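Local coordinates for protein cytochrome c, putative (PDB 1SP3) that is an octaheme cytochrome c that probably acts as a respiratory tetrathionate reductase, with unusual heme ligation, at residues 59-63 with 392-396; 65-70 with 346-351. All blocks are in the same frame, centred on the assembly; numbering follows the deposited sequence.

Contact 1: 59-63 with 392-396. With HEC (heme c), chain D; SCN (thiocyanate ion), chain B.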
# COMPACT_ATOMS: atom_id res chain seq x y z
N SER A 59 -8.49 0.65 -7.92
CA SER A 59 -8.62 1.38 -6.66
C SER A 59 -8.51 2.84 -6.90
O SER A 59 -7.78 3.29 -7.79
CB SER A 59 -7.55 0.95 -5.63
OG SER A 59 -7.85 -0.39 -5.22
N ILE A 60 -9.16 3.59 -6.03
CA ILE A 60 -8.96 5.07 -5.99
C ILE A 60 -8.30 5.43 -4.64
O ILE A 60 -8.80 4.98 -3.57
CB ILE A 60 -10.33 5.77 -6.20
CG1 ILE A 60 -10.75 5.48 -7.65
CG2 ILE A 60 -10.27 7.30 -6.07
CD1 ILE A 60 -12.12 6.13 -8.09
N ASN A 61 -7.21 6.20 -4.68
CA ASN A 61 -6.55 6.65 -3.43
C ASN A 61 -6.39 8.15 -3.44
O ASN A 61 -6.83 8.82 -4.40
CB ASN A 61 -5.22 5.90 -3.15
CG ASN A 61 -4.05 6.33 -4.08
OD1 ASN A 61 -4.06 7.43 -4.69
ND2 ASN A 61 -2.98 5.49 -4.11
N ASN A 62 -5.88 8.73 -2.34
CA ASN A 62 -5.69 10.19 -2.28
C ASN A 62 -4.20 10.61 -2.45
O ASN A 62 -3.74 11.68 -1.99
CB ASN A 62 -6.36 10.86 -1.07
CG ASN A 62 -5.88 10.29 0.30
OD1 ASN A 62 -4.89 9.52 0.37
ND2 ASN A 62 -6.61 10.63 1.39
N PHE A 63 -3.44 9.75 -3.13
CA PHE A 63 -2.04 10.06 -3.48
C PHE A 63 -2.10 10.39 -4.97
O PHE A 63 -2.70 11.44 -5.36
CB PHE A 63 -1.16 8.84 -3.20
CG PHE A 63 -0.76 8.70 -1.73
CD1 PHE A 63 -1.43 7.80 -0.89
CD2 PHE A 63 0.27 9.47 -1.20
CE1 PHE A 63 -1.08 7.70 0.44
CE2 PHE A 63 0.63 9.37 0.10
CZ PHE A 63 -0.01 8.48 0.93
N THR A 392 -10.60 14.32 1.59
CA THR A 392 -10.64 12.86 1.75
C THR A 392 -9.76 12.43 2.86
O THR A 392 -8.95 13.19 3.33
CB THR A 392 -10.08 12.12 0.52
OG1 THR A 392 -8.69 12.41 0.42
CG2 THR A 392 -10.73 12.64 -0.84
N GLU A 393 -9.98 11.19 3.33
CA GLU A 393 -9.06 10.52 4.22
C GLU A 393 -8.98 9.11 3.76
O GLU A 393 -9.96 8.56 3.16
CB GLU A 393 -9.46 10.67 5.70
CG GLU A 393 -10.53 9.72 6.28
CD GLU A 393 -10.73 10.00 7.77
OE1 GLU A 393 -10.34 11.10 8.21
OE2 GLU A 393 -11.18 9.13 8.52
N MET A 394 -7.85 8.47 4.02
CA MET A 394 -7.66 7.07 3.63
C MET A 394 -6.86 6.32 4.71
O MET A 394 -5.93 6.88 5.27
CB MET A 394 -6.91 7.01 2.33
CG MET A 394 -6.83 5.55 1.81
SD MET A 394 -6.76 5.64 -0.01
CE MET A 394 -6.39 3.79 -0.35
N TRP A 395 -7.23 5.07 4.99
CA TRP A 395 -6.75 4.24 6.12
C TRP A 395 -5.93 3.09 5.59
O TRP A 395 -6.36 2.46 4.65
CB TRP A 395 -7.91 3.69 6.94
CG TRP A 395 -8.58 4.80 7.69
CD1 TRP A 395 -9.24 5.87 7.14
CD2 TRP A 395 -8.55 5.04 9.12
NE1 TRP A 395 -9.64 6.74 8.12
CE2 TRP A 395 -9.26 6.25 9.35
CE3 TRP A 395 -8.04 4.32 10.22
CZ2 TRP A 395 -9.42 6.81 10.62
CZ3 TRP A 395 -8.27 4.81 11.51
CH2 TRP A 395 -8.93 6.07 11.70
N TRP A 396 -4.73 2.88 6.14
CA TRP A 396 -3.93 1.71 5.81
C TRP A 396 -3.48 1.13 7.11
O TRP A 396 -3.05 1.88 8.00
CB TRP A 396 -2.60 2.06 5.09
CG TRP A 396 -2.73 2.46 3.70
CD1 TRP A 396 -2.67 1.67 2.57
CD2 TRP A 396 -2.95 3.78 3.27
NE1 TRP A 396 -2.83 2.47 1.45
CE2 TRP A 396 -3.03 3.76 1.86
CE3 TRP A 396 -3.14 4.98 3.94
CZ2 TRP A 396 -3.31 4.91 1.11
CZ3 TRP A 396 -3.39 6.08 3.23
CH2 TRP A 396 -3.45 6.06 1.80
FE HEC D . 0.94 2.24 -6.42
CHA HEC D . -1.06 0.26 -4.31
CHB HEC D . -1.88 3.98 -7.42
CHC HEC D . 2.79 4.02 -8.68
CHD HEC D . 3.76 0.70 -5.35
NA HEC D . -1.13 2.18 -5.93
C1A HEC D . -1.73 1.27 -5.04
C2A HEC D . -3.16 1.58 -5.02
C3A HEC D . -3.41 2.60 -5.88
C4A HEC D . -2.12 2.99 -6.47
CMA HEC D . -4.84 3.25 -6.16
CAA HEC D . -4.22 0.84 -4.11
CBA HEC D . -4.62 1.73 -2.90
CGA HEC D . -3.36 2.24 -2.15
O1A HEC D . -3.02 3.45 -2.33
O2A HEC D . -2.60 1.50 -1.38
NB HEC D . 0.57 3.72 -7.79
C1B HEC D . -0.71 4.24 -8.07
C2B HEC D . -0.61 5.18 -9.17
C3B HEC D . 0.70 5.21 -9.50
C4B HEC D . 1.44 4.28 -8.64
CMB HEC D . -1.83 5.98 -9.74
CAB HEC D . 1.40 6.03 -10.62
CBB HEC D . 0.99 7.30 -10.95
NC HEC D . 3.01 2.38 -6.93
C1C HEC D . 3.53 3.18 -7.89
C2C HEC D . 4.96 2.99 -7.92
C3C HEC D . 5.26 2.06 -6.95
C4C HEC D . 4.00 1.65 -6.33
CMC HEC D . 5.87 3.75 -8.93
CAC HEC D . 6.67 1.49 -6.55
CBC HEC D . 7.76 2.23 -6.14
ND HEC D . 1.31 0.71 -5.00
C1D HEC D . 2.58 0.19 -4.86
C2D HEC D . 2.41 -1.00 -3.99
C3D HEC D . 0.92 -1.16 -3.66
C4D HEC D . 0.31 -0.04 -4.34
CMD HEC D . 3.54 -1.93 -3.52
CAD HEC D . 0.24 -2.24 -2.74
CBD HEC D . 0.24 -1.67 -1.32
CGD HEC D . -0.19 -2.67 -0.22
O1D HEC D . 0.32 -2.47 0.90
O2D HEC D . -1.04 -3.65 -0.35
S SCN B . 1.19 3.73 -4.58
C SCN B . 0.54 5.22 -4.98
N SCN B . 0.06 6.22 -5.34

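Contact 2: 65-70 with 346-351. With HEC (heme c), chain D.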
# COMPACT_ATOMS: atom_id res chain seq x y z
N VAL A 65 -4.05 8.86 -7.01
CA VAL A 65 -5.46 8.71 -7.41
C VAL A 65 -5.76 7.38 -8.12
O VAL A 65 -6.46 6.52 -7.58
CB VAL A 65 -6.00 9.91 -8.25
CG1 VAL A 65 -7.54 9.76 -8.47
CG2 VAL A 65 -5.75 11.25 -7.50
N ALA A 66 -5.25 7.19 -9.33
CA ALA A 66 -5.67 6.05 -10.09
C ALA A 66 -4.76 5.84 -11.25
O ALA A 66 -4.26 6.79 -11.93
CB ALA A 66 -7.09 6.18 -10.62
N ILE A 67 -4.58 4.54 -11.48
CA ILE A 67 -3.72 4.04 -12.56
C ILE A 67 -4.07 4.38 -14.01
O ILE A 67 -3.14 4.56 -14.84
CB ILE A 67 -3.60 2.52 -12.30
CG1 ILE A 67 -2.22 2.29 -11.82
CG2 ILE A 67 -4.18 1.54 -13.37
CD1 ILE A 67 -2.24 2.25 -10.35
N SER A 68 -5.38 4.41 -14.35
CA SER A 68 -5.80 4.56 -15.77
C SER A 68 -5.39 5.88 -16.34
O SER A 68 -5.51 6.93 -15.66
CB SER A 68 -7.27 4.33 -15.97
OG SER A 68 -7.98 5.16 -15.09
N SER A 69 -4.85 5.79 -17.57
CA SER A 69 -4.25 6.87 -18.31
C SER A 69 -2.87 7.23 -17.78
O SER A 69 -2.16 8.05 -18.40
CB SER A 69 -5.22 8.08 -18.39
OG SER A 69 -5.29 8.72 -17.13
N ASN A 70 -2.45 6.64 -16.65
CA ASN A 70 -1.12 6.92 -16.12
C ASN A 70 -0.22 5.70 -16.10
O ASN A 70 0.89 5.79 -15.55
CB ASN A 70 -1.17 7.50 -14.67
CG ASN A 70 -2.11 8.64 -14.60
OD1 ASN A 70 -1.91 9.57 -15.35
ND2 ASN A 70 -3.25 8.50 -13.86
N ILE A 346 -12.96 12.09 -9.81
CA ILE A 346 -12.43 11.93 -11.13
C ILE A 346 -11.10 11.26 -11.08
O ILE A 346 -10.38 11.51 -10.14
CB ILE A 346 -12.21 13.30 -11.73
CG1 ILE A 346 -13.59 13.93 -11.96
CG2 ILE A 346 -11.23 13.24 -12.98
CD1 ILE A 346 -13.49 15.43 -12.42
N THR A 347 -10.79 10.46 -12.11
CA THR A 347 -9.53 9.78 -12.22
C THR A 347 -8.84 10.51 -13.33
O THR A 347 -9.13 10.24 -14.49
CB THR A 347 -9.74 8.30 -12.64
OG1 THR A 347 -10.59 8.27 -13.80
CG2 THR A 347 -10.54 7.51 -11.58
N PRO A 348 -7.96 11.45 -13.03
CA PRO A 348 -7.41 12.32 -14.08
C PRO A 348 -6.13 11.77 -14.68
O PRO A 348 -5.49 10.96 -14.06
CB PRO A 348 -7.13 13.62 -13.34
CG PRO A 348 -6.68 13.13 -12.05
CD PRO A 348 -7.49 11.87 -11.71
N LYS A 349 -5.80 12.22 -15.87
CA LYS A 349 -4.53 11.92 -16.45
C LYS A 349 -3.48 12.90 -15.89
O LYS A 349 -3.59 14.11 -16.09
CB LYS A 349 -4.64 11.98 -18.01
CG LYS A 349 -3.27 11.73 -18.76
CD LYS A 349 -3.57 11.64 -20.27
CE LYS A 349 -2.46 11.01 -21.07
NZ LYS A 349 -2.44 9.55 -20.99
N THR A 350 -2.48 12.41 -15.16
CA THR A 350 -1.46 13.30 -14.68
C THR A 350 -0.24 13.08 -15.50
O THR A 350 0.49 14.02 -15.78
CB THR A 350 -1.09 13.02 -13.21
OG1 THR A 350 -0.72 11.64 -13.08
CG2 THR A 350 -2.28 13.30 -12.21
N TYR A 351 -0.01 11.84 -15.91
CA TYR A 351 1.20 11.48 -16.61
C TYR A 351 1.02 11.59 -18.13
O TYR A 351 -0.04 11.29 -18.66
CB TYR A 351 1.61 10.04 -16.27
CG TYR A 351 2.85 9.63 -17.02
CD1 TYR A 351 4.08 10.18 -16.64
CD2 TYR A 351 2.80 8.79 -18.15
CE1 TYR A 351 5.25 9.87 -17.34
CE2 TYR A 351 3.97 8.45 -18.86
CZ TYR A 351 5.18 8.99 -18.44
OH TYR A 351 6.39 8.71 -19.08
FE HEC D . 0.94 2.24 -6.42
CHA HEC D . -1.06 0.26 -4.31
CHB HEC D . -1.88 3.98 -7.42
CHC HEC D . 2.79 4.02 -8.68
CHD HEC D . 3.76 0.70 -5.35
NA HEC D . -1.13 2.18 -5.93
C1A HEC D . -1.73 1.27 -5.04
C2A HEC D . -3.16 1.58 -5.02
C3A HEC D . -3.41 2.60 -5.88
C4A HEC D . -2.12 2.99 -6.47
CMA HEC D . -4.84 3.25 -6.16
CAA HEC D . -4.22 0.84 -4.11
CBA HEC D . -4.62 1.73 -2.90
CGA HEC D . -3.36 2.24 -2.15
O1A HEC D . -3.02 3.45 -2.33
O2A HEC D . -2.60 1.50 -1.38
NB HEC D . 0.57 3.72 -7.79
C1B HEC D . -0.71 4.24 -8.07
C2B HEC D . -0.61 5.18 -9.17
C3B HEC D . 0.70 5.21 -9.50
C4B HEC D . 1.44 4.28 -8.64
CMB HEC D . -1.83 5.98 -9.74
CAB HEC D . 1.40 6.03 -10.62
CBB HEC D . 0.99 7.30 -10.95
NC HEC D . 3.01 2.38 -6.93
C1C HEC D . 3.53 3.18 -7.89
C2C HEC D . 4.96 2.99 -7.92
C3C HEC D . 5.26 2.06 -6.95
C4C HEC D . 4.00 1.65 -6.33
CMC HEC D . 5.87 3.75 -8.93
CAC HEC D . 6.67 1.49 -6.55
CBC HEC D . 7.76 2.23 -6.14
ND HEC D . 1.31 0.71 -5.00
C1D HEC D . 2.58 0.19 -4.86
C2D HEC D . 2.41 -1.00 -3.99
C3D HEC D . 0.92 -1.16 -3.66
C4D HEC D . 0.31 -0.04 -4.34
CMD HEC D . 3.54 -1.93 -3.52
CAD HEC D . 0.24 -2.24 -2.74
CBD HEC D . 0.24 -1.67 -1.32
CGD HEC D . -0.19 -2.67 -0.22
O1D HEC D . 0.32 -2.47 0.90
O2D HEC D . -1.04 -3.65 -0.35
O HOH W 1 -6.22 8.83 -13.03

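Contact 1: 59-63 with 392-396
In the pocket of the heme c whose iron carries a thiocyanate ion, probably from the crystallisation liquor, Asn61 and Asn62 of an irregular loop meet Thr392, Met394 and Trp396 of strand 387-397. The two segments share one heme propionate. Asn61 ND2 donates to HEC O1A at 2.7 Å, while Trp396 NE1 gives HEC O2A an almost straight bond (3.0 Å, 175°), with the carboxylate carbon in the indole plane at its edge. The Asn61 amide is held by an Asx turn, Phe63 N donating to Asn61 OD1 from above the carbonyl plane, and ND2 also bonds weakly to the thiocyanate nitrogen. Met394, extended with CG anti to N (chi1 -174°), passes CG over one face of the Trp396 ring, near its rim, and lays SD 3.5 Å from Asn61 CB. Its methyl CE rests 3.7 Å from HEC CBA of the same propionate. Asn62 ND2 donates in its amide plane to Thr392 OG1 (2.9 Å), and His332 engages Asn62 OD1. The Phe63 ring lies obliquely to that of Trp396, planes 58° apart, and stacks on His332. Both propionate oxygens thus receive protein N-H donors, which would stabilise the carboxylate as an anion and fix its rotation.

Contact 2: 65-70 with 346-351
Asn70 reaches across to the chain of Thr350 and Tyr351 from the end of a type II beta turn, Ile67 to Asn70, that leads into helix 71-74, the element carrying the heme-attached Cys74. Its OD1 accepts two backbone N-H groups, Thr350 N at 2.9 Å and Tyr351 N at 3.0 Å. Both donors come from the same face of the amide, tilted from the carbonyl plane by 21° and 34°, and Thr350 OG1 adds a weak bond. The other end of the amide is also engaged: ND2 donates in its own plane to Ala66 O (2.8 Å) and, weakly, to Pro348 O. One side chain therefore ties the two loops together and also ties back to Ala66, just before its own turn, which the bond from Asn70 N to Ile67 O closes. Ser69 takes the positive-phi position of that turn, and its carbonyl accepts from Lys349, whose chain runs out with CG anti to N and bends at its last torsion (chi4 79°), bringing NZ onto a lone pair of Ser69 O at 3.0 Å. Toward the start of the segments the meeting is apolar. The Val65 and Pro348 side chains cross at about a right angle, Val65 CG1 lying 3.9 Å from Pro348 CD, and Ala66 CB packs on Thr347 CG2. Behind this layer, helix 362-372 backs the 346-351 loop through Met370 and Leu368, and Asn373 bonds Ser68 OG. The turn also meets the heme, where Ile67 CD1 lies 3.4 Å from HEC C1B.

In the fold
Both contacts involve one loop, the run between strand 50-53 and helix 71-74, and the same heme c, yet their centres lie 14 Å apart. Contact 1 joins the loop to strand 387-397 beside a propionate and the iron-bound thiocyanate; contact 2 joins it to the loop 346-351 near pyrrole B, with Ala66 C 3.3 Å from HEC CMB. Asn61 OD1 links them, since it also accepts a hydrogen bond from Val65 N. The two also touch directly, Ile60 CD1 lying 4.1 Å from Thr347 CG2. In sequence the loop runs from Lys56, which is bonded to this heme and is probably its axial ligand, to the helix bearing Cys74, touching HEC CMA through Ser59 on the way.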